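Local coordinates for UPF0303 protein YBR137W (Saccharomyces cerevisiae, PDB 4CLC), which is of unknown function but is a cytoplasmic UPF0303-family protein related to the haem-degrading HbpS-like proteins, found here in a ten-chain assembly, at residues D[89-94]-D[100-105]; D[71-76]-D[83-88]. All blocks are in the same frame, centred on the assembly; numbering follows the deposited sequence.

Contact 1. Residues D[89-94]-D[100-105]; sequences QRKKKT and HSSFYM
Thr94 lays its methyl against the aliphatic start of Met105, with Thr94 CG2 4.0 Å from Met105 CB and almost as near to Met105 CG. The two side chains slide past each other in opposite directions, so the methyl lies alongside the methionine chain. The threonine's first torsion (chi1 -63°) divides its branches: CG2, anti to the backbone N, faces the second segment, while OG1 is directed to a different partner, the carbonyl oxygen of Ala126. Beyond CG, Met105 bends at its second torsion, and its terminal CE comes to the edge of the His100 ring, in the ring plane. One face of that imidazole is overlain near its rim by Tyr104 CE1, 3.4 Å above the plane of the His100 ring.

The second half of the interface is built on Ser102, whose OG sits beside the lysine stem at 4.0 Å from Lys91 CB, while Ser102 CB is 3.9 Å from Lys91 O. No hydrogen bond crosses here. The evidence is of the two helices 84-98 and 102-107, joined by a short turn, so that the start of the second packs against the side of the first, within an HbpS-like domain of the GAF clan, with Lys91 and Ser102 as the closest CA pair at 5.7 Å. A backbone hydrogen bond links Met105 N to Ser101 O at 3.1 Å.

The buried polar ends are satisfied elsewhere. Ser102 OG bonds His128 O and Ala131 N, and Lys91, its chain extended beyond CG, carries NZ away to Gly129 O and Ile148 O.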
ATOM      1  N   GLN D  89     -13.314 -14.751  -9.905  1.00 41.45           N
ATOM      2  CA  GLN D  89     -12.491 -13.594 -10.231  1.00 41.50           C
ATOM      3  C   GLN D  89     -11.136 -14.024 -10.731  1.00 42.76           C
ATOM      4  O   GLN D  89     -10.649 -13.533 -11.748  1.00 38.66           O
ATOM      5  CB  GLN D  89     -12.333 -12.679  -9.026  1.00 40.69           C
ATOM      6  CG  GLN D  89     -12.404 -11.205  -9.400  1.00 50.13           C
ATOM      7  CD  GLN D  89     -13.758 -10.804 -10.025  1.00 67.63           C
ATOM      8  OE1 GLN D  89     -14.727 -11.584 -10.038  1.00 53.33           O
ATOM      9  NE2 GLN D  89     -13.824  -9.572 -10.533  1.00 71.60           N
ATOM     10  N   ARG D  90     -10.546 -14.979 -10.023  1.00 40.76           N
ATOM     11  CA  ARG D  90      -9.247 -15.504 -10.395  1.00 38.98           C
ATOM     12  C   ARG D  90      -9.245 -16.241 -11.750  1.00 44.09           C
ATOM     13  O   ARG D  90      -8.294 -16.092 -12.535  1.00 42.34           O
ATOM     14  CB  ARG D  90      -8.737 -16.396  -9.280  1.00 38.66           C
ATOM     15  CG  ARG D  90      -8.576 -15.667  -7.980  1.00 38.66           C
ATOM     16  CD  ARG D  90      -8.039 -16.549  -6.899  1.00 42.73           C
ATOM     17  NE  ARG D  90      -6.796 -17.192  -7.317  1.00 51.87           N
ATOM     18  CZ  ARG D  90      -6.653 -18.502  -7.504  1.00 50.54           C
ATOM     19  NH1 ARG D  90      -7.666 -19.332  -7.291  1.00 47.92           N
ATOM     20  NH2 ARG D  90      -5.491 -18.981  -7.899  1.00 56.06           N
ATOM     21  N   LYS D  91     -10.291 -17.008 -12.056  1.00 38.66           N
ATOM     22  CA  LYS D  91     -10.314 -17.680 -13.352  1.00 39.84           C
ATOM     23  C   LYS D  91     -10.473 -16.665 -14.477  1.00 43.14           C
ATOM     24  O   LYS D  91      -9.711 -16.675 -15.452  1.00 40.80           O
ATOM     25  CB  LYS D  91     -11.435 -18.712 -13.426  1.00 40.41           C
ATOM     26  CG  LYS D  91     -11.265 -19.888 -12.495  1.00 40.61           C
ATOM     27  CD  LYS D  91     -12.276 -20.968 -12.795  1.00 40.19           C
ATOM     28  CE  LYS D  91     -12.355 -21.990 -11.671  1.00 40.00           C
ATOM     29  NZ  LYS D  91     -13.415 -23.014 -11.953  1.00 47.60           N
ATOM     30  N   LYS D  92     -11.469 -15.795 -14.320  1.00 42.65           N
ATOM     31  CA  LYS D  92     -11.809 -14.750 -15.285  1.00 38.66           C
ATOM     32  C   LYS D  92     -10.594 -13.901 -15.586  1.00 40.15           C
ATOM     33  O   LYS D  92     -10.320 -13.579 -16.740  1.00 41.44           O
ATOM     34  CB  LYS D  92     -12.949 -13.873 -14.742  1.00 38.66           C
ATOM     35  CG  LYS D  92     -13.383 -12.765 -15.668  1.00 38.66           C
ATOM     36  CD  LYS D  92     -14.540 -11.957 -15.122  1.00 38.66           C
ATOM     37  CE  LYS D  92     -14.232 -11.351 -13.793  1.00 38.88           C
ATOM     38  NZ  LYS D  92     -15.224 -11.836 -12.801  1.00 42.38           N
ATOM     39  N   LYS D  93      -9.859 -13.556 -14.537  1.00 38.66           N
ATOM     40  CA  LYS D  93      -8.707 -12.698 -14.688  1.00 38.66           C
ATOM     41  C   LYS D  93      -7.688 -13.350 -15.620  1.00 45.05           C
ATOM     42  O   LYS D  93      -7.264 -12.737 -16.612  1.00 43.90           O
ATOM     43  CB  LYS D  93      -8.081 -12.363 -13.326  1.00 38.66           C
ATOM     44  CG  LYS D  93      -7.137 -11.179 -13.433  1.00 42.64           C
ATOM     45  CD  LYS D  93      -6.679 -10.624 -12.105  1.00 48.14           C
ATOM     46  CE  LYS D  93      -5.889  -9.325 -12.313  1.00 39.87           C
ATOM     47  NZ  LYS D  93      -5.875  -8.434 -11.107  1.00 38.66           N
ATOM     48  N   THR D  94      -7.314 -14.594 -15.317  1.00 45.45           N
ATOM     49  CA  THR D  94      -6.410 -15.348 -16.178  1.00 40.00           C
ATOM     50  C   THR D  94      -6.917 -15.368 -17.617  1.00 40.71           C
ATOM     51  O   THR D  94      -6.212 -14.935 -18.525  1.00 42.97           O
ATOM     52  CB  THR D  94      -6.238 -16.796 -15.711  1.00 43.95           C
ATOM     53  OG1 THR D  94      -5.639 -16.842 -14.406  1.00 41.40           O
ATOM     54  CG2 THR D  94      -5.379 -17.531 -16.684  1.00 39.60           C
ATOM     55  N   HIS D 100      -7.058 -17.171 -23.569  1.00 38.66           N
ATOM     56  CA  HIS D 100      -7.521 -18.554 -23.678  1.00 44.40           C
ATOM     57  C   HIS D 100      -8.265 -18.987 -22.418  1.00 44.58           C
ATOM     58  O   HIS D 100      -8.221 -18.296 -21.406  1.00 43.27           O
ATOM     59  CB  HIS D 100      -6.359 -19.518 -23.938  1.00 45.09           C
ATOM     60  CG  HIS D 100      -5.636 -19.279 -25.228  1.00 47.75           C
ATOM     61  ND1 HIS D 100      -4.377 -18.727 -25.287  1.00 45.05           N
ATOM     62  CD2 HIS D 100      -5.996 -19.528 -26.511  1.00 54.06           C
ATOM     63  CE1 HIS D 100      -3.991 -18.640 -26.547  1.00 46.96           C
ATOM     64  NE2 HIS D 100      -4.953 -19.114 -27.309  1.00 50.44           N
ATOM     65  N   SER D 101      -8.944 -20.131 -22.482  1.00 47.10           N
ATOM     66  CA  SER D 101      -9.636 -20.672 -21.330  1.00 38.66           C
ATOM     67  C   SER D 101      -8.679 -20.707 -20.158  1.00 45.90           C
ATOM     68  O   SER D 101      -7.470 -20.828 -20.326  1.00 47.35           O
ATOM     69  N   SER D 102      -9.196 -20.545 -18.953  1.00 43.55           N
ATOM     70  CA  SER D 102      -8.345 -20.707 -17.803  1.00 38.66           C
ATOM     71  C   SER D 102      -7.861 -22.140 -17.764  1.00 45.76           C
ATOM     72  O   SER D 102      -6.888 -22.453 -17.080  1.00 48.20           O
ATOM     73  CB  SER D 102      -9.081 -20.355 -16.517  1.00 39.43           C
ATOM     74  OG  SER D 102     -10.138 -21.248 -16.233  1.00 40.83           O
ATOM     75  N   PHE D 103      -8.564 -23.019 -18.478  1.00 47.60           N
ATOM     76  CA  PHE D 103      -8.218 -24.434 -18.486  1.00 50.83           C
ATOM     77  C   PHE D 103      -7.041 -24.726 -19.395  1.00 45.47           C
ATOM     78  O   PHE D 103      -6.110 -25.431 -19.022  1.00 39.54           O
ATOM     79  CB  PHE D 103      -9.394 -25.293 -18.923  1.00 49.69           C
ATOM     80  CG  PHE D 103      -9.023 -26.727 -19.107  1.00 49.66           C
ATOM     81  CD1 PHE D 103      -8.819 -27.541 -18.010  1.00 48.03           C
ATOM     82  CD2 PHE D 103      -8.828 -27.251 -20.373  1.00 50.14           C
ATOM     83  CE1 PHE D 103      -8.452 -28.852 -18.171  1.00 45.30           C
ATOM     84  CE2 PHE D 103      -8.460 -28.554 -20.537  1.00 47.43           C
ATOM     85  CZ  PHE D 103      -8.272 -29.354 -19.430  1.00 47.59           C
ATOM     86  N   TYR D 104      -7.125 -24.191 -20.601  1.00 46.23           N
ATOM     87  CA  TYR D 104      -6.029 -24.216 -21.546  1.00 42.87           C
ATOM     88  C   TYR D 104      -4.772 -23.715 -20.875  1.00 47.15           C
ATOM     89  O   TYR D 104      -3.716 -24.323 -20.986  1.00 55.90           O
ATOM     90  CB  TYR D 104      -6.387 -23.365 -22.754  1.00 39.74           C
ATOM     91  CG  TYR D 104      -5.283 -23.061 -23.730  1.00 47.24           C
ATOM     92  CD1 TYR D 104      -4.248 -22.193 -23.406  1.00 46.82           C
ATOM     93  CD2 TYR D 104      -5.321 -23.578 -25.015  1.00 51.99           C
ATOM     94  CE1 TYR D 104      -3.256 -21.890 -24.320  1.00 51.69           C
ATOM     95  CE2 TYR D 104      -4.330 -23.276 -25.944  1.00 54.92           C
ATOM     96  CZ  TYR D 104      -3.300 -22.434 -25.589  1.00 55.40           C
ATOM     97  OH  TYR D 104      -2.313 -22.127 -26.504  1.00 57.48           O
ATOM     98  N   MET D 105      -4.891 -22.599 -20.170  1.00 49.29           N
ATOM     99  CA  MET D 105      -3.733 -21.980 -19.555  1.00 47.14           C
ATOM    100  C   MET D 105      -3.113 -22.881 -18.481  1.00 46.30           C
ATOM    101  O   MET D 105      -1.908 -22.827 -18.248  1.00 44.24           O
ATOM    102  CB  MET D 105      -4.114 -20.611 -18.983  1.00 41.40           C
ATOM    103  CG  MET D 105      -4.248 -19.537 -20.055  1.00 39.43           C
ATOM    104  SD  MET D 105      -2.726 -19.322 -20.976  1.00 41.33           S
ATOM    105  CE  MET D 105      -3.339 -18.778 -22.516  1.00 38.66           C
TER

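Contact 2. Residues D[71-76]-D[83-88]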
ATOM      1  N   LEU D  71     -22.592  -8.635 -16.058  1.00 38.66           N
ATOM      2  CA  LEU D  71     -23.929  -8.698 -16.634  1.00 38.66           C
ATOM      3  C   LEU D  71     -24.832  -9.704 -15.905  1.00 40.93           C
ATOM      4  O   LEU D  71     -26.038  -9.490 -15.765  1.00 38.66           O
ATOM      5  CB  LEU D  71     -23.841  -9.028 -18.118  1.00 38.66           C
ATOM      6  CG  LEU D  71     -22.877  -8.121 -18.886  1.00 42.30           C
ATOM      7  CD1 LEU D  71     -22.762  -8.518 -20.339  1.00 45.28           C
ATOM      8  CD2 LEU D  71     -23.290  -6.672 -18.793  1.00 43.83           C
ATOM      9  N   PHE D  72     -24.235 -10.812 -15.465  1.00 42.88           N
ATOM     10  CA  PHE D  72     -24.983 -11.952 -14.928  1.00 38.66           C
ATOM     11  C   PHE D  72     -24.246 -12.673 -13.846  1.00 39.62           C
ATOM     12  O   PHE D  72     -23.061 -12.924 -13.968  1.00 44.00           O
ATOM     13  CB  PHE D  72     -25.302 -12.978 -16.022  1.00 41.91           C
ATOM     14  CG  PHE D  72     -26.191 -14.092 -15.553  1.00 38.66           C
ATOM     15  CD1 PHE D  72     -27.560 -13.956 -15.584  1.00 38.66           C
ATOM     16  CD2 PHE D  72     -25.659 -15.271 -15.069  1.00 44.20           C
ATOM     17  CE1 PHE D  72     -28.386 -14.973 -15.138  1.00 38.66           C
ATOM     18  CE2 PHE D  72     -26.480 -16.299 -14.628  1.00 39.32           C
ATOM     19  CZ  PHE D  72     -27.846 -16.141 -14.662  1.00 41.55           C
ATOM     20  N   ARG D  73     -24.958 -13.055 -12.804  1.00 39.94           N
ATOM     21  CA  ARG D  73     -24.382 -13.932 -11.801  1.00 39.77           C
ATOM     22  C   ARG D  73     -25.492 -14.750 -11.162  1.00 38.75           C
ATOM     23  O   ARG D  73     -26.601 -14.250 -10.969  1.00 42.87           O
ATOM     24  CB  ARG D  73     -23.616 -13.128 -10.754  1.00 38.66           C
ATOM     25  CG  ARG D  73     -23.017 -13.973  -9.666  1.00 38.66           C
ATOM     26  CD  ARG D  73     -21.790 -14.720 -10.157  1.00 43.18           C
ATOM     27  NE  ARG D  73     -20.691 -13.817 -10.512  1.00 41.86           N
ATOM     28  CZ  ARG D  73     -19.860 -13.277  -9.627  1.00 38.66           C
ATOM     29  NH1 ARG D  73     -20.006 -13.531  -8.333  1.00 38.66           N
ATOM     30  NH2 ARG D  73     -18.890 -12.477 -10.045  1.00 38.68           N
ATOM     31  N   THR D  74     -25.206 -16.007 -10.853  1.00 38.66           N
ATOM     32  CA  THR D  74     -26.165 -16.831 -10.136  1.00 38.66           C
ATOM     33  C   THR D  74     -25.480 -17.956  -9.394  1.00 38.66           C
ATOM     34  O   THR D  74     -24.316 -18.244  -9.592  1.00 39.70           O
ATOM     35  CB  THR D  74     -27.252 -17.435 -11.055  1.00 38.66           C
ATOM     36  OG1 THR D  74     -28.260 -18.036 -10.245  1.00 38.66           O
ATOM     37  CG2 THR D  74     -26.676 -18.486 -11.955  1.00 38.66           C
ATOM     38  N   VAL D  75     -26.227 -18.572  -8.504  1.00 38.66           N
ATOM     39  CA  VAL D  75     -25.727 -19.646  -7.695  1.00 38.75           C
ATOM     40  C   VAL D  75     -26.712 -20.801  -7.940  1.00 42.79           C
ATOM     41  O   VAL D  75     -27.923 -20.588  -7.864  1.00 51.35           O
ATOM     42  CB  VAL D  75     -25.617 -19.167  -6.221  1.00 38.66           C
ATOM     43  CG1 VAL D  75     -26.210 -20.151  -5.240  1.00 42.08           C
ATOM     44  CG2 VAL D  75     -24.186 -18.821  -5.885  1.00 38.66           C
ATOM     45  N   THR D  76     -26.226 -21.994  -8.295  1.00 39.47           N
ATOM     46  CA  THR D  76     -27.118 -23.048  -8.842  1.00 43.61           C
ATOM     47  C   THR D  76     -27.844 -23.892  -7.810  1.00 44.79           C
ATOM     48  O   THR D  76     -28.773 -24.628  -8.146  1.00 43.81           O
ATOM     49  CB  THR D  76     -26.377 -24.063  -9.747  1.00 39.47           C
ATOM     50  OG1 THR D  76     -25.355 -24.726  -8.992  1.00 45.26           O
ATOM     51  CG2 THR D  76     -25.777 -23.387 -10.958  1.00 44.38           C
ATOM     52  N   ASP D  83     -15.440 -17.389  -2.028  1.00 50.75           N
ATOM     53  CA  ASP D  83     -14.405 -18.270  -2.614  1.00 56.65           C
ATOM     54  C   ASP D  83     -14.942 -18.913  -3.893  1.00 49.44           C
ATOM     55  O   ASP D  83     -14.172 -19.108  -4.837  1.00 48.05           O
ATOM     56  CB  ASP D  83     -13.923 -19.344  -1.598  1.00 44.31           C
ATOM     57  CG  ASP D  83     -13.098 -20.436  -2.226  1.00 47.74           C
ATOM     58  OD1 ASP D  83     -11.868 -20.251  -2.374  1.00 49.88           O
ATOM     59  OD2 ASP D  83     -13.679 -21.498  -2.546  1.00 48.18           O
ATOM     60  N   ASN D  84     -16.259 -19.038  -4.030  1.00 39.38           N
ATOM     61  CA  ASN D  84     -16.781 -19.201  -5.370  1.00 41.84           C
ATOM     62  C   ASN D  84     -16.540 -17.912  -6.125  1.00 39.98           C
ATOM     63  O   ASN D  84     -16.273 -17.914  -7.318  1.00 39.27           O
ATOM     64  CB  ASN D  84     -18.259 -19.545  -5.376  1.00 46.12           C
ATOM     65  CG  ASN D  84     -18.515 -20.999  -5.092  1.00 44.05           C
ATOM     66  OD1 ASN D  84     -19.148 -21.339  -4.096  1.00 44.95           O
ATOM     67  ND2 ASN D  84     -18.029 -21.872  -5.970  1.00 46.80           N
ATOM     68  N   ASP D  85     -16.616 -16.802  -5.401  1.00 46.36           N
ATOM     69  CA  ASP D  85     -16.412 -15.489  -6.000  1.00 46.21           C
ATOM     70  C   ASP D  85     -14.933 -15.258  -6.297  1.00 43.64           C
ATOM     71  O   ASP D  85     -14.573 -14.782  -7.381  1.00 43.30           O
ATOM     72  CB  ASP D  85     -16.961 -14.389  -5.090  1.00 38.66           C
ATOM     73  CG  ASP D  85     -18.471 -14.419  -4.983  1.00 40.53           C
ATOM     74  OD1 ASP D  85     -19.159 -14.887  -5.920  1.00 54.51           O
ATOM     75  OD2 ASP D  85     -18.987 -13.986  -3.945  1.00 42.45           O
ATOM     76  N   PHE D  86     -14.084 -15.602  -5.337  1.00 39.59           N
ATOM     77  CA  PHE D  86     -12.651 -15.555  -5.553  1.00 40.63           C
ATOM     78  C   PHE D  86     -12.251 -16.392  -6.778  1.00 43.61           C
ATOM     79  O   PHE D  86     -11.523 -15.914  -7.652  1.00 38.66           O
ATOM     80  CB  PHE D  86     -11.920 -16.040  -4.310  1.00 39.74           C
ATOM     81  CG  PHE D  86     -11.917 -15.054  -3.192  1.00 42.03           C
ATOM     82  CD1 PHE D  86     -10.946 -14.055  -3.134  1.00 38.66           C
ATOM     83  CD2 PHE D  86     -12.882 -15.114  -2.188  1.00 42.68           C
ATOM     84  CE1 PHE D  86     -10.930 -13.127  -2.110  1.00 38.66           C
ATOM     85  CE2 PHE D  86     -12.874 -14.191  -1.145  1.00 39.92           C
ATOM     86  CZ  PHE D  86     -11.884 -13.191  -1.116  1.00 39.60           C
ATOM     87  N   TRP D  87     -12.753 -17.629  -6.845  1.00 40.04           N
ATOM     88  CA  TRP D  87     -12.415 -18.518  -7.953  1.00 38.90           C
ATOM     89  C   TRP D  87     -12.893 -17.919  -9.251  1.00 42.43           C
ATOM     90  O   TRP D  87     -12.165 -17.923 -10.249  1.00 43.38           O
ATOM     91  CB  TRP D  87     -13.004 -19.930  -7.759  1.00 44.80           C
ATOM     92  CG  TRP D  87     -12.085 -20.813  -6.957  1.00 41.64           C
ATOM     93  CD1 TRP D  87     -12.162 -21.090  -5.619  1.00 39.86           C
ATOM     94  CD2 TRP D  87     -10.929 -21.485  -7.434  1.00 38.66           C
ATOM     95  NE1 TRP D  87     -11.121 -21.890  -5.236  1.00 45.62           N
ATOM     96  CE2 TRP D  87     -10.345 -22.155  -6.342  1.00 43.92           C
ATOM     97  CE3 TRP D  87     -10.321 -21.594  -8.687  1.00 39.47           C
ATOM     98  CZ2 TRP D  87      -9.193 -22.927  -6.462  1.00 43.20           C
ATOM     99  CZ3 TRP D  87      -9.174 -22.356  -8.807  1.00 38.71           C
ATOM    100  CH2 TRP D  87      -8.622 -23.012  -7.703  1.00 40.33           C
ATOM    101  N   ILE D  88     -14.103 -17.371  -9.235  1.00 41.19           N
ATOM    102  CA  ILE D  88     -14.635 -16.736 -10.427  1.00 42.93           C
ATOM    103  C   ILE D  88     -13.755 -15.566 -10.863  1.00 41.67           C
ATOM    104  O   ILE D  88     -13.459 -15.429 -12.044  1.00 38.66           O
ATOM    105  CB  ILE D  88     -16.079 -16.268 -10.212  1.00 45.34           C
ATOM    106  CG1 ILE D  88     -17.007 -17.480 -10.248  1.00 43.60           C
ATOM    107  CG2 ILE D  88     -16.501 -15.267 -11.302  1.00 39.26           C
ATOM    108  CD1 ILE D  88     -18.445 -17.116 -10.215  1.00 47.83           C
TER
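Arg73 leaves its strand with CG anti to the backbone N, then folds at its second and third torsions (chi2 75°, chi3 65°), which turns the guanidinium toward the first turns of helix 84-98. There Asp85, its CG anti to the carbonyl carbon, offers OD1 to form a salt bridge of 2.9 Å with Arg73 NH1. The oxygen comes in at the guanidinium edge, near its plane, but the carboxylate is turned 45° from that plane, so the two groups are not laid flat in a paired fashion. Ile88 supplies the other contact: its CD1 lies 3.9 Å above one guanidinium face, offset toward the rim, and its CG2 is 3.9 Å from Arg73 NH2. Arg73 NE makes a salt bridge with Asp62, so the cation joins two carboxylates, while Asp85 OD2 bonds the backbone of a neighbouring subunit. A leucine here would probably leave the Asp62 and Asp85 carboxylates without the cation between them, with Asp85 OD1 losing its partner across this contact. Arg73 lies on strand 70-75, an edge strand of the sheet within this chain and antiparallel to 60-64; Ile88 also packs on strands 60-64 and 144-149, while Phe72, on the opposite side of strand 70-75, meets helix 36-53.

Helix 84-98 serves both contacts in turn: its first turns face strand 70-75 in contact 2, and the residues immediately following meet the next helix in contact 1. The contact centres are 14 Å apart, yet the two sets of atoms touch, with Gln89 OE1 packed 4.3 Å from Arg73 NH2. Strand 144-149 is a common support, since Ile88 of contact 2 and Lys91 of contact 1 both rest on Thr147. Trp87 and Arg90, one from each contact, are also joined by a cation-pi interaction. The chemistry differs: contact 2 combines a salt bridge with Ile88 packing and has more residues near other chains, whereas contact 1 is van der Waals packing with no hydrogen bond across it.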